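Local structure of galactose mutarotase-like protein (Clostridium acetobutylicum, 3OS7) at residues C20-F23 with Y28-L31; K209-D214 with Y283-I288; G263-D268 with N272-Y277. The protein probably binds carbohydrate and may interconvert the anomers of aldoses, as aldose 1-epimerases of the galactose mutarotase family do. All coordinates share one frame; numbering follows the deposited sequence.

Interaction 1: residues C20-F23 with Y28-L31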
# COMPACT_ATOMS: atom_id res chain seq x y z
N CYS A 20 19.43 7.18 0.20
CA CYS A 20 18.12 7.14 0.83
C CYS A 20 17.84 8.56 1.30
O CYS A 20 18.77 9.39 1.38
CB CYS A 20 18.10 6.14 1.97
SG CYS A 20 19.04 6.57 3.45
N ILE A 21 16.57 8.86 1.51
CA ILE A 21 16.17 10.15 2.07
C ILE A 21 15.46 9.94 3.40
O ILE A 21 14.44 9.23 3.47
CB ILE A 21 15.23 10.96 1.11
CG1 ILE A 21 15.80 11.09 -0.31
CG2 ILE A 21 14.90 12.33 1.74
CD1 ILE A 21 17.00 11.98 -0.44
N ARG A 22 16.02 10.53 4.46
CA ARG A 22 15.39 10.58 5.77
C ARG A 22 14.76 11.96 5.93
O ARG A 22 15.37 12.97 5.58
CB ARG A 22 16.45 10.39 6.83
CG ARG A 22 15.98 9.80 8.11
CD ARG A 22 17.18 9.43 8.99
NE ARG A 22 18.09 8.44 8.41
CZ ARG A 22 17.98 7.11 8.55
NH1 ARG A 22 16.98 6.56 9.22
NH2 ARG A 22 18.88 6.32 7.99
N PHE A 23 13.53 12.02 6.42
CA PHE A 23 12.84 13.31 6.52
C PHE A 23 11.99 13.36 7.78
O PHE A 23 11.51 12.34 8.25
CB PHE A 23 12.07 13.69 5.22
CG PHE A 23 11.04 12.68 4.72
CD1 PHE A 23 11.42 11.44 4.23
CD2 PHE A 23 9.70 13.04 4.60
CE1 PHE A 23 10.48 10.56 3.71
CE2 PHE A 23 8.75 12.14 4.13
CZ PHE A 23 9.14 10.90 3.68
N TYR A 28 7.45 13.53 13.71
CA TYR A 28 7.59 12.29 12.95
C TYR A 28 8.91 12.27 12.17
O TYR A 28 9.47 13.31 11.85
CB TYR A 28 6.46 12.16 11.93
CG TYR A 28 5.07 11.94 12.49
CD1 TYR A 28 4.24 13.01 12.86
CD2 TYR A 28 4.55 10.65 12.62
CE1 TYR A 28 2.95 12.79 13.37
CE2 TYR A 28 3.29 10.43 13.14
CZ TYR A 28 2.50 11.51 13.50
OH TYR A 28 1.22 11.25 13.99
N GLU A 29 9.39 11.07 11.88
CA GLU A 29 10.53 10.86 11.01
C GLU A 29 10.25 9.66 10.10
O GLU A 29 9.68 8.64 10.55
CB GLU A 29 11.78 10.60 11.86
CG GLU A 29 13.04 10.39 11.05
CD GLU A 29 14.25 10.15 11.94
OE1 GLU A 29 14.32 10.78 13.02
OE2 GLU A 29 15.11 9.32 11.54
N ALA A 30 10.60 9.79 8.83
CA ALA A 30 10.43 8.76 7.81
C ALA A 30 11.73 8.47 7.06
O ALA A 30 12.66 9.29 7.03
CB ALA A 30 9.34 9.12 6.83
N LEU A 31 11.77 7.32 6.42
CA LEU A 31 12.92 6.92 5.60
C LEU A 31 12.38 6.32 4.32
O LEU A 31 11.59 5.39 4.37
CB LEU A 31 13.77 5.89 6.37
CG LEU A 31 14.96 5.30 5.61
CD1 LEU A 31 15.92 6.41 5.17
CD2 LEU A 31 15.64 4.27 6.53
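The beta hairpin of strands 18-25 and 28-33 is held together near its turn by F23 and A30, an antiparallel hydrogen-bonded pair whose backbones exchange two bonds. A30 N donates to F23 O over 2.8 Å, nearly straight at 169°, and F23 N returns a bond to A30 O at 2.9 Å. One face of the hairpin carries F23 and A30. With chi1 at 56°, CG of F23 sits between its own backbone N and carbonyl carbon, and the ring swings across to the partner strand, where the A30 methyl rests on one ring face in a CH-pi contact, CB 3.8 Å from the centroid. A side chain as small as alanine lets the phenyl lie this close to the neighbouring backbone. Beyond it, F23 meets Y157 and L159 of strand 151-160, so this face is turned to the second layer.

The other face mixes polar and apolar groups. L31, in the non-hydrogen-bonded pair with R22, lays CD1 over the centre of the R22 guanidinium, 4.0 Å above its plane, and the same CD1 meets C20 SG at 3.6 Å. E29 OE2 comes near the edge of the guanidinium but stays 4.1 Å from R22 NH1, beyond a salt bridge; it touches the aliphatic R22 CD instead. The salt bridge of R22 is made by NE to E12 on strand 8-14, and the bend at chi3 (-61°) folds the guanidinium back over L31. One apolar face buried against a second layer and one partly charged face is the pattern of an antiparallel beta-sandwich.

Interaction 2: residues K209-D214 with Y283-I288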
# COMPACT_ATOMS: atom_id res chain seq x y z
N LYS A 209 -18.38 -5.42 2.06
CA LYS A 209 -18.65 -6.84 1.87
C LYS A 209 -17.35 -7.64 1.83
O LYS A 209 -16.28 -7.12 1.48
CB LYS A 209 -19.46 -7.08 0.57
CG LYS A 209 -20.82 -6.39 0.57
CD LYS A 209 -21.70 -6.87 -0.55
CE LYS A 209 -21.37 -6.15 -1.83
NZ LYS A 209 -22.10 -6.74 -2.99
N PHE A 210 -17.47 -8.90 2.21
CA PHE A 210 -16.43 -9.90 2.02
C PHE A 210 -16.56 -10.53 0.62
O PHE A 210 -17.68 -10.83 0.19
CB PHE A 210 -16.60 -10.95 3.10
CG PHE A 210 -15.70 -12.13 2.96
CD1 PHE A 210 -14.35 -12.00 3.20
CD2 PHE A 210 -16.20 -13.37 2.57
CE1 PHE A 210 -13.50 -13.06 3.09
CE2 PHE A 210 -15.34 -14.47 2.45
CZ PHE A 210 -13.97 -14.30 2.72
N TRP A 211 -15.43 -10.79 -0.04
CA TRP A 211 -15.41 -11.37 -1.40
C TRP A 211 -14.67 -12.70 -1.33
O TRP A 211 -13.48 -12.76 -0.95
CB TRP A 211 -14.75 -10.40 -2.38
CG TRP A 211 -15.57 -9.18 -2.54
CD1 TRP A 211 -15.63 -8.11 -1.67
CD2 TRP A 211 -16.49 -8.89 -3.58
NE1 TRP A 211 -16.52 -7.17 -2.12
CE2 TRP A 211 -17.07 -7.62 -3.29
CE3 TRP A 211 -16.89 -9.56 -4.75
CZ2 TRP A 211 -18.01 -7.02 -4.11
CZ3 TRP A 211 -17.83 -8.94 -5.60
CH2 TRP A 211 -18.38 -7.69 -5.26
N LYS A 212 -15.39 -13.77 -1.64
CA LYS A 212 -14.83 -15.10 -1.60
C LYS A 212 -13.75 -15.26 -2.67
O LYS A 212 -13.90 -14.78 -3.79
CB LYS A 212 -15.94 -16.13 -1.85
CG LYS A 212 -15.55 -17.61 -1.67
CD LYS A 212 -16.80 -18.52 -1.83
CE LYS A 212 -16.42 -20.02 -1.96
NZ LYS A 212 -17.58 -20.94 -1.75
N GLN A 213 -12.70 -15.98 -2.30
CA GLN A 213 -11.66 -16.38 -3.23
C GLN A 213 -11.63 -17.91 -3.44
O GLN A 213 -11.95 -18.67 -2.53
CB GLN A 213 -10.30 -15.89 -2.73
CG GLN A 213 -10.16 -14.36 -2.85
CD GLN A 213 -8.95 -13.84 -2.14
OE1 GLN A 213 -9.03 -13.46 -0.97
NE2 GLN A 213 -7.79 -13.85 -2.82
N ASP A 214 -11.23 -18.33 -4.64
CA ASP A 214 -11.11 -19.74 -5.00
C ASP A 214 -9.73 -20.28 -4.62
O ASP A 214 -8.95 -19.59 -3.96
CB ASP A 214 -11.48 -20.00 -6.50
CG ASP A 214 -10.49 -19.39 -7.52
OD1 ASP A 214 -9.36 -18.99 -7.16
OD2 ASP A 214 -10.86 -19.34 -8.73
N TYR A 283 -9.75 4.33 -3.23
CA TYR A 283 -9.44 2.96 -2.77
C TYR A 283 -10.75 2.26 -2.40
O TYR A 283 -11.45 2.68 -1.49
CB TYR A 283 -8.44 2.98 -1.63
CG TYR A 283 -7.12 3.53 -2.05
CD1 TYR A 283 -6.27 2.79 -2.86
CD2 TYR A 283 -6.73 4.80 -1.69
CE1 TYR A 283 -5.03 3.31 -3.29
CE2 TYR A 283 -5.50 5.35 -2.13
CZ TYR A 283 -4.65 4.58 -2.91
OH TYR A 283 -3.43 5.10 -3.32
N LYS A 284 -11.10 1.24 -3.19
CA LYS A 284 -12.40 0.62 -3.11
C LYS A 284 -12.40 -0.80 -2.52
O LYS A 284 -13.47 -1.32 -2.15
CB LYS A 284 -12.99 0.62 -4.50
CG LYS A 284 -13.13 2.09 -5.02
CD LYS A 284 -13.82 2.25 -6.31
CE LYS A 284 -13.72 3.74 -6.80
NZ LYS A 284 -14.26 4.74 -5.79
N TYR A 285 -11.23 -1.42 -2.46
CA TYR A 285 -11.05 -2.78 -1.97
C TYR A 285 -9.82 -2.83 -1.07
O TYR A 285 -9.02 -1.90 -1.06
CB TYR A 285 -10.89 -3.80 -3.11
CG TYR A 285 -12.17 -4.09 -3.83
CD1 TYR A 285 -12.59 -3.27 -4.89
CD2 TYR A 285 -12.98 -5.16 -3.46
CE1 TYR A 285 -13.81 -3.51 -5.53
CE2 TYR A 285 -14.17 -5.43 -4.12
CZ TYR A 285 -14.59 -4.60 -5.15
OH TYR A 285 -15.79 -4.87 -5.80
N LEU A 286 -9.72 -3.89 -0.29
CA LEU A 286 -8.60 -4.04 0.62
C LEU A 286 -8.38 -5.50 0.92
O LEU A 286 -9.35 -6.26 1.10
CB LEU A 286 -8.89 -3.27 1.90
CG LEU A 286 -7.84 -3.31 3.01
CD1 LEU A 286 -7.86 -2.00 3.75
CD2 LEU A 286 -8.07 -4.48 3.97
N VAL A 287 -7.11 -5.87 0.94
CA VAL A 287 -6.68 -7.21 1.34
C VAL A 287 -5.99 -7.05 2.68
O VAL A 287 -5.20 -6.14 2.88
CB VAL A 287 -5.74 -7.87 0.31
CG1 VAL A 287 -5.05 -9.12 0.91
CG2 VAL A 287 -6.52 -8.18 -0.97
N ILE A 288 -6.36 -7.91 3.63
CA ILE A 288 -5.64 -8.00 4.88
C ILE A 288 -4.97 -9.37 4.88
O ILE A 288 -5.62 -10.39 4.62
CB ILE A 288 -6.50 -7.76 6.14
CG1 ILE A 288 -5.65 -7.96 7.41
CG2 ILE A 288 -7.81 -8.63 6.14
CD1 ILE A 288 -6.28 -7.51 8.68
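W211 and Y285 meet edge to face, the rim of the tyrosine turned toward the indole, in a contact between strands 201-213 and 285-289 of the antiparallel beta-sandwich typical of galactose mutarotases. Both strands pair with strand 246-256, so the two aromatic side chains bridge over a strand lying between them. Their ring planes stand 65° apart, and the centroid of the five-membered ring of W211 is 5.2 Å from that of Y285. The leading atom is Y285 CE2, poised 3.5 Å above the indole plane and displaced toward its rim, with W211 NE1 among its nearest neighbours. Farther along the indole, Y285 OH reaches W211 CZ2, also at 3.5 Å.

Each residue has CG anti to its own carbonyl carbon (chi1 -66° for W211, -74° for Y285), which brings the two side chains together beside S250 of strand 246-256, their long directions crossing at about a right angle. S250 accepts the indole N-H on its OG and also touches Y285. This bond helps to hold the indole in its rotation; the broad flat surface of tryptophan suits it to receive an edge, while the tyrosine combines a hydrocarbon edge with a polar end. The strand of Y285 opens with a classic beta bulge, in which K284 and Y285 sit together opposite the single residue Q303. Tetraethylene glycol, probably from the crystallisation liquor, lies beside Y285 and K284: it is hydrogen-bonded to K284 NZ and only weakly to Y285 OH. The stronger partner of the phenol oxygen, Y285 OH, is the backbone carbonyl oxygen V318 O.

Interaction 3: residues G263-D268 with N272-Y277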
# COMPACT_ATOMS: atom_id res chain seq x y z
N GLY A 263 -10.90 3.57 5.89
CA GLY A 263 -9.57 3.02 6.10
C GLY A 263 -9.52 2.06 7.25
O GLY A 263 -10.50 1.37 7.53
N ALA A 264 -8.37 2.02 7.89
CA ALA A 264 -8.10 1.07 8.95
C ALA A 264 -7.45 1.75 10.12
O ALA A 264 -6.91 2.85 10.03
CB ALA A 264 -7.20 -0.11 8.41
N CYS A 265 -7.51 1.06 11.25
CA CYS A 265 -6.70 1.44 12.38
C CYS A 265 -6.28 0.25 13.19
O CYS A 265 -6.89 -0.81 13.11
CB CYS A 265 -7.38 2.49 13.26
SG CYS A 265 -8.75 1.90 14.26
N ILE A 266 -5.19 0.45 13.93
CA ILE A 266 -4.62 -0.57 14.81
C ILE A 266 -4.58 0.08 16.19
O ILE A 266 -3.92 1.10 16.38
CB ILE A 266 -3.21 -1.00 14.40
CG1 ILE A 266 -3.15 -1.37 12.92
CG2 ILE A 266 -2.71 -2.16 15.31
CD1 ILE A 266 -1.69 -1.68 12.41
N GLU A 267 -5.32 -0.51 17.13
CA GLU A 267 -5.50 0.03 18.48
C GLU A 267 -4.75 -0.85 19.46
O GLU A 267 -4.91 -2.07 19.46
CB GLU A 267 -6.98 0.06 18.88
CG GLU A 267 -7.80 1.14 18.15
CD GLU A 267 -9.25 1.19 18.54
OE1 GLU A 267 -9.68 0.39 19.40
OE2 GLU A 267 -9.95 2.06 18.00
N ASP A 268 -3.94 -0.21 20.29
CA ASP A 268 -3.32 -0.83 21.46
C ASP A 268 -3.82 -0.10 22.70
O ASP A 268 -3.26 0.91 23.16
CB ASP A 268 -1.80 -0.76 21.34
CG ASP A 268 -1.10 -1.57 22.39
OD1 ASP A 268 -1.74 -1.85 23.44
OD2 ASP A 268 0.08 -1.93 22.15
N ASN A 272 -2.94 3.09 25.21
CA ASN A 272 -3.83 4.20 24.86
C ASN A 272 -3.47 4.91 23.54
O ASN A 272 -3.63 6.13 23.42
CB ASN A 272 -3.94 5.26 25.97
CG ASN A 272 -5.25 6.05 25.87
OD1 ASN A 272 -6.32 5.45 25.92
ND2 ASN A 272 -5.17 7.36 25.68
N THR A 273 -3.01 4.13 22.58
CA THR A 273 -2.57 4.65 21.28
C THR A 273 -3.20 3.89 20.12
O THR A 273 -3.29 2.67 20.13
CB THR A 273 -1.03 4.51 21.18
OG1 THR A 273 -0.43 5.07 22.35
CG2 THR A 273 -0.47 5.23 19.93
N ARG A 274 -3.57 4.65 19.07
CA ARG A 274 -4.15 4.11 17.84
C ARG A 274 -3.29 4.57 16.66
O ARG A 274 -2.95 5.75 16.58
CB ARG A 274 -5.57 4.67 17.67
CG ARG A 274 -6.22 4.22 16.43
CD ARG A 274 -7.56 4.86 16.21
NE ARG A 274 -8.50 4.49 17.25
CZ ARG A 274 -8.98 5.28 18.19
NH1 ARG A 274 -8.60 6.54 18.26
NH2 ARG A 274 -9.82 4.78 19.10
N VAL A 275 -2.94 3.64 15.77
CA VAL A 275 -2.33 3.97 14.48
C VAL A 275 -3.44 4.00 13.45
O VAL A 275 -4.26 3.09 13.38
CB VAL A 275 -1.25 2.95 14.06
CG1 VAL A 275 -0.86 3.15 12.59
CG2 VAL A 275 -0.01 3.08 14.99
N VAL A 276 -3.52 5.10 12.70
CA VAL A 276 -4.61 5.29 11.74
C VAL A 276 -4.07 5.32 10.31
O VAL A 276 -3.09 6.03 10.01
CB VAL A 276 -5.37 6.62 12.01
CG1 VAL A 276 -6.52 6.77 11.01
CG2 VAL A 276 -5.90 6.68 13.45
N TYR A 277 -4.73 4.57 9.43
CA TYR A 277 -4.40 4.49 8.01
C TYR A 277 -5.66 4.89 7.25
O TYR A 277 -6.54 4.07 6.98
CB TYR A 277 -3.98 3.06 7.67
CG TYR A 277 -3.42 2.79 6.29
CD1 TYR A 277 -2.93 3.79 5.46
CD2 TYR A 277 -3.33 1.46 5.82
CE1 TYR A 277 -2.35 3.48 4.23
CE2 TYR A 277 -2.79 1.17 4.59
CZ TYR A 277 -2.31 2.17 3.79
OH TYR A 277 -1.73 1.86 2.57
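E267 OE2 is gripped by two nitrogens of R274, NE and NH2, each 2.9 Å away, and K204 NZ from the next strand adds a second salt bridge to the same oxygen. The arginine approaches side-on with this oxygen lying in its guanidinium plane, whereas the carboxylate is turned by 64° against that plane. Both nitrogens come from the same face of the carboxylate: NE on the anti side and somewhat out of plane, NH2 from well above it. So much positive charge would be expected to favour the ionised glutamate. R274 has CG anti to its backbone N and bends at chi3 (-64°), which brings the guanidinium alongside the extended E267; on the way its CD touches C265 SG at 3.7 Å. The remaining nitrogen, NH1, forms a salt bridge to E339 of strand 329-340, so this arginine ties three strands together.

On the opposite face lie A264, I266 and D268 with Y277, V275 and T273, the hydrogen-bonded pairs. Y277 N donates to A264 O and V275 N to I266 O, each at 2.8 Å. Beta-branched I266 and V275 suit the extended backbone, and both touch F192. The long aromatic side chain of Y277 instead runs out to S186, which its OH meets by a hydrogen bond. G263 CA passes 3.3 Å from Y277 O, where a beta carbon would clash, and its positive phi likewise fits glycine.

At the turn, D268 N donates to T273 O, but the return bond from T273 N to D268 O is long, 3.3 Å. N272, with phi at 50°, takes the left-handed position, which asparagine tolerates better than most non-glycine residues; together with T273 it lies opposite D268, the G1 beta bulge that closes this beta hairpin.

Overall arrangement
Interactions 1 and 3 are local hairpins, whereas interaction 2 joins strands far apart in sequence and encloses interaction 3 in its chain loop. Interactions 2 and 3 are neighbours: their centres lie 20 Å apart and their nearest atoms about 5 Å, and strand 201-213, which carries W211, pairs with strand 263-268 of interaction 3. Interaction 1 sits across the molecule from interaction 2, on the opposite side of the chain's centre, with 32 Å between their centres; its nearest atoms are about 7 Å from interaction 3. The tetraethylene glycol about 3 Å from the Y285 side chain lies at interaction 2, and such molecules often mark pockets, though no sugar site is established here.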